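Local structure of eukaryotic Translation Initiation 4E (Schistosoma mansoni, 3HXI) at residues 40-43 / 44-48. The protein binds the 7-methylguanosine cap of messenger RNA, probably to start translation, and on another surface holds a peptide of the inhibitor 4E-BP. Sequence-based numbering, arbitrary orientation.
Sequences STIE and DFWSV
Thr41 and Asp44 meet in a classic N-cap, at the point where strand 33-41 passes straight into helix 42-50 of this eIF4E fold. Thr41 OG1 accepts the backbone N-H of Asp44 at 3.0 Å; with chi1 at 70° the hydroxyl sits between the backbone N and the carbonyl carbon, which brings it to that N-H. Thr41 O accepts the N-H of Phe45 nearly straight (N-H...O 165°), so one residue caps two successive N-H groups at the helix start.

Followed outward, the Asp44 side chain first lays CB against Thr41 OG1 at 3.3 Å, and CG lies 3.4 Å from the same oxygen. The branches then part: OD1 stays 4.0 Å from Thr41 OG1, while OD2 takes a 2.7 Å bond from a water that also pairs with Ser40 OG, bridging the end of the strand to the helix. Near the N-terminal end of the helix, the negative charge of Asp44 is probably stabilised by the helix dipole.

On another side of the same turn, Ile42 and Trp46 lie alongside each other and point the same way. Trp46 NE1 donates to the backbone of the bound peptide and Ile42 packs on one of its apolar side chains, placing this turn in the 4E-BP-binding surface. Phe45 instead reaches Leu104 and Ile108 of helix 96-108, its CE2 lying 3.4 Å above the Trp46 ring. Between the paired side chains, Ile42 CG2 rests 3.7 Å from Trp46 CD1.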
ATOM      1  N   SER A  40     -10.230  12.409   0.877  1.00 20.78           N
ATOM      2  CA  SER A  40      -9.803  13.086  -0.329  1.00 21.15           C
ATOM      3  C   SER A  40      -9.037  14.365  -0.009  1.00 20.06           C
ATOM      4  O   SER A  40      -8.740  15.161  -0.911  1.00 18.73           O
ATOM      5  CB  SER A  40     -11.018  13.400  -1.184  1.00 22.42           C
ATOM      6  OG  SER A  40     -11.967  14.081  -0.394  1.00 27.68           O
ATOM      7  N   THR A  41      -8.716  14.541   1.272  1.00 18.41           N
ATOM      8  CA  THR A  41      -7.973  15.713   1.750  1.00 19.08           C
ATOM      9  C   THR A  41      -6.853  15.238   2.666  1.00 19.18           C
ATOM     10  O   THR A  41      -6.964  14.157   3.282  1.00 19.16           O
ATOM     11  CB  THR A  41      -8.900  16.707   2.536  1.00 19.27           C
ATOM     12  OG1 THR A  41      -9.294  16.133   3.805  1.00 19.03           O
ATOM     13  CG2 THR A  41     -10.169  17.061   1.707  1.00 19.16           C
ATOM     14  N   ILE A  42      -5.788  16.028   2.782  1.00 19.26           N
ATOM     15  CA  ILE A  42      -4.722  15.739   3.762  1.00 18.68           C
ATOM     16  C   ILE A  42      -5.324  15.607   5.152  1.00 19.89           C
ATOM     17  O   ILE A  42      -4.946  14.714   5.930  1.00 20.38           O
ATOM     18  CB  ILE A  42      -3.664  16.875   3.838  1.00 19.56           C
ATOM     19  CG1 ILE A  42      -2.934  17.024   2.501  1.00 18.86           C
ATOM     20  CG2 ILE A  42      -2.679  16.638   5.020  1.00 19.18           C
ATOM     21  CD1 ILE A  42      -1.976  18.217   2.442  1.00 17.62           C
ATOM     22  N   GLU A  43      -6.249  16.514   5.478  1.00 19.50           N
ATOM     23  CA  GLU A  43      -6.831  16.547   6.813  1.00 19.98           C
ATOM     24  C   GLU A  43      -7.564  15.251   7.170  1.00 19.20           C
ATOM     25  O   GLU A  43      -7.438  14.730   8.295  1.00 18.95           O
ATOM     26  CB  GLU A  43      -7.765  17.751   6.956  1.00 20.08           C
ATOM     27  CG  GLU A  43      -7.051  19.107   6.993  1.00 20.82           C
ATOM     28  CD  GLU A  43      -6.474  19.603   5.656  1.00 23.47           C
ATOM     29  OE1 GLU A  43      -6.811  19.088   4.568  1.00 21.54           O
ATOM     30  OE2 GLU A  43      -5.656  20.545   5.707  1.00 25.03           O
ATOM     31  N   ASP A  44      -8.317  14.727   6.211  1.00 20.26           N
ATOM     32  CA  ASP A  44      -9.094  13.514   6.422  1.00 19.52           C
ATOM     33  C   ASP A  44      -8.207  12.268   6.354  1.00 19.28           C
ATOM     34  O   ASP A  44      -8.482  11.290   7.034  1.00 18.64           O
ATOM     35  CB  ASP A  44     -10.240  13.430   5.414  1.00 21.38           C
ATOM     36  CG  ASP A  44     -11.410  14.318   5.791  1.00 22.31           C
ATOM     37  OD1 ASP A  44     -11.415  14.843   6.918  1.00 26.94           O
ATOM     38  OD2 ASP A  44     -12.335  14.464   4.964  1.00 24.84           O
ATOM     39  N   PHE A  45      -7.161  12.310   5.538  1.00 17.89           N
ATOM     40  CA  PHE A  45      -6.117  11.268   5.569  1.00 18.36           C
ATOM     41  C   PHE A  45      -5.575  11.051   6.999  1.00 18.42           C
ATOM     42  O   PHE A  45      -5.606   9.931   7.537  1.00 19.70           O
ATOM     43  CB  PHE A  45      -4.956  11.648   4.636  1.00 18.41           C
ATOM     44  CG  PHE A  45      -3.710  10.849   4.878  1.00 17.71           C
ATOM     45  CD1 PHE A  45      -3.714   9.466   4.708  1.00 17.60           C
ATOM     46  CD2 PHE A  45      -2.543  11.473   5.315  1.00 18.35           C
ATOM     47  CE1 PHE A  45      -2.566   8.710   4.943  1.00 16.81           C
ATOM     48  CE2 PHE A  45      -1.377  10.728   5.548  1.00 20.40           C
ATOM     49  CZ  PHE A  45      -1.392   9.344   5.362  1.00 17.73           C
ATOM     50  N   TRP A  46      -5.084  12.123   7.618  1.00 19.25           N
ATOM     51  CA  TRP A  46      -4.540  12.020   8.964  1.00 19.93           C
ATOM     52  C   TRP A  46      -5.593  11.612  10.007  1.00 20.81           C
ATOM     53  O   TRP A  46      -5.261  10.916  10.969  1.00 21.27           O
ATOM     54  CB  TRP A  46      -3.821  13.299   9.390  1.00 19.79           C
ATOM     55  CG  TRP A  46      -2.475  13.538   8.719  1.00 19.47           C
ATOM     56  CD1 TRP A  46      -2.079  14.664   8.042  1.00 20.44           C
ATOM     57  CD2 TRP A  46      -1.355  12.645   8.689  1.00 19.11           C
ATOM     58  NE1 TRP A  46      -0.788  14.516   7.580  1.00 20.23           N
ATOM     59  CE2 TRP A  46      -0.316  13.293   7.976  1.00 19.38           C
ATOM     60  CE3 TRP A  46      -1.126  11.354   9.189  1.00 21.86           C
ATOM     61  CZ2 TRP A  46       0.933  12.695   7.760  1.00 20.36           C
ATOM     62  CZ3 TRP A  46       0.127  10.760   8.976  1.00 19.57           C
ATOM     63  CH2 TRP A  46       1.129  11.428   8.255  1.00 20.70           C
ATOM     64  N   SER A  47      -6.840  12.052   9.828  1.00 21.39           N
ATOM     65  CA  SER A  47      -7.915  11.697  10.762  0.50 22.14           C
ATOM     66  C   SER A  47      -8.230  10.198  10.736  1.00 22.01           C
ATOM     67  O   SER A  47      -8.488   9.590  11.784  1.00 22.54           O
ATOM     68  CB  SER A  47      -9.176  12.526  10.499  0.50 21.84           C
ATOM     69  OG  SER A  47      -9.015  13.851  10.982  0.50 21.94           O
ATOM     70  N   VAL A  48      -8.210   9.603   9.551  1.00 22.90           N
ATOM     71  CA  VAL A  48      -8.345   8.152   9.415  1.00 22.97           C
ATOM     72  C   VAL A  48      -7.278   7.431  10.245  1.00 23.28           C
ATOM     73  O   VAL A  48      -7.595   6.509  11.002  1.00 22.80           O
ATOM     74  CB  VAL A  48      -8.221   7.680   7.946  1.00 23.56           C
ATOM     75  CG1 VAL A  48      -8.460   6.166   7.850  1.00 23.85           C
ATOM     76  CG2 VAL A  48      -9.195   8.444   7.034  1.00 25.56           C
TER
HETATM   77  O   HOH W   1     -12.327  13.901   2.308  1.00 29.30           O
HETATM   78  O   HOH W   2      -6.656  15.759  10.652  1.00 23.66           O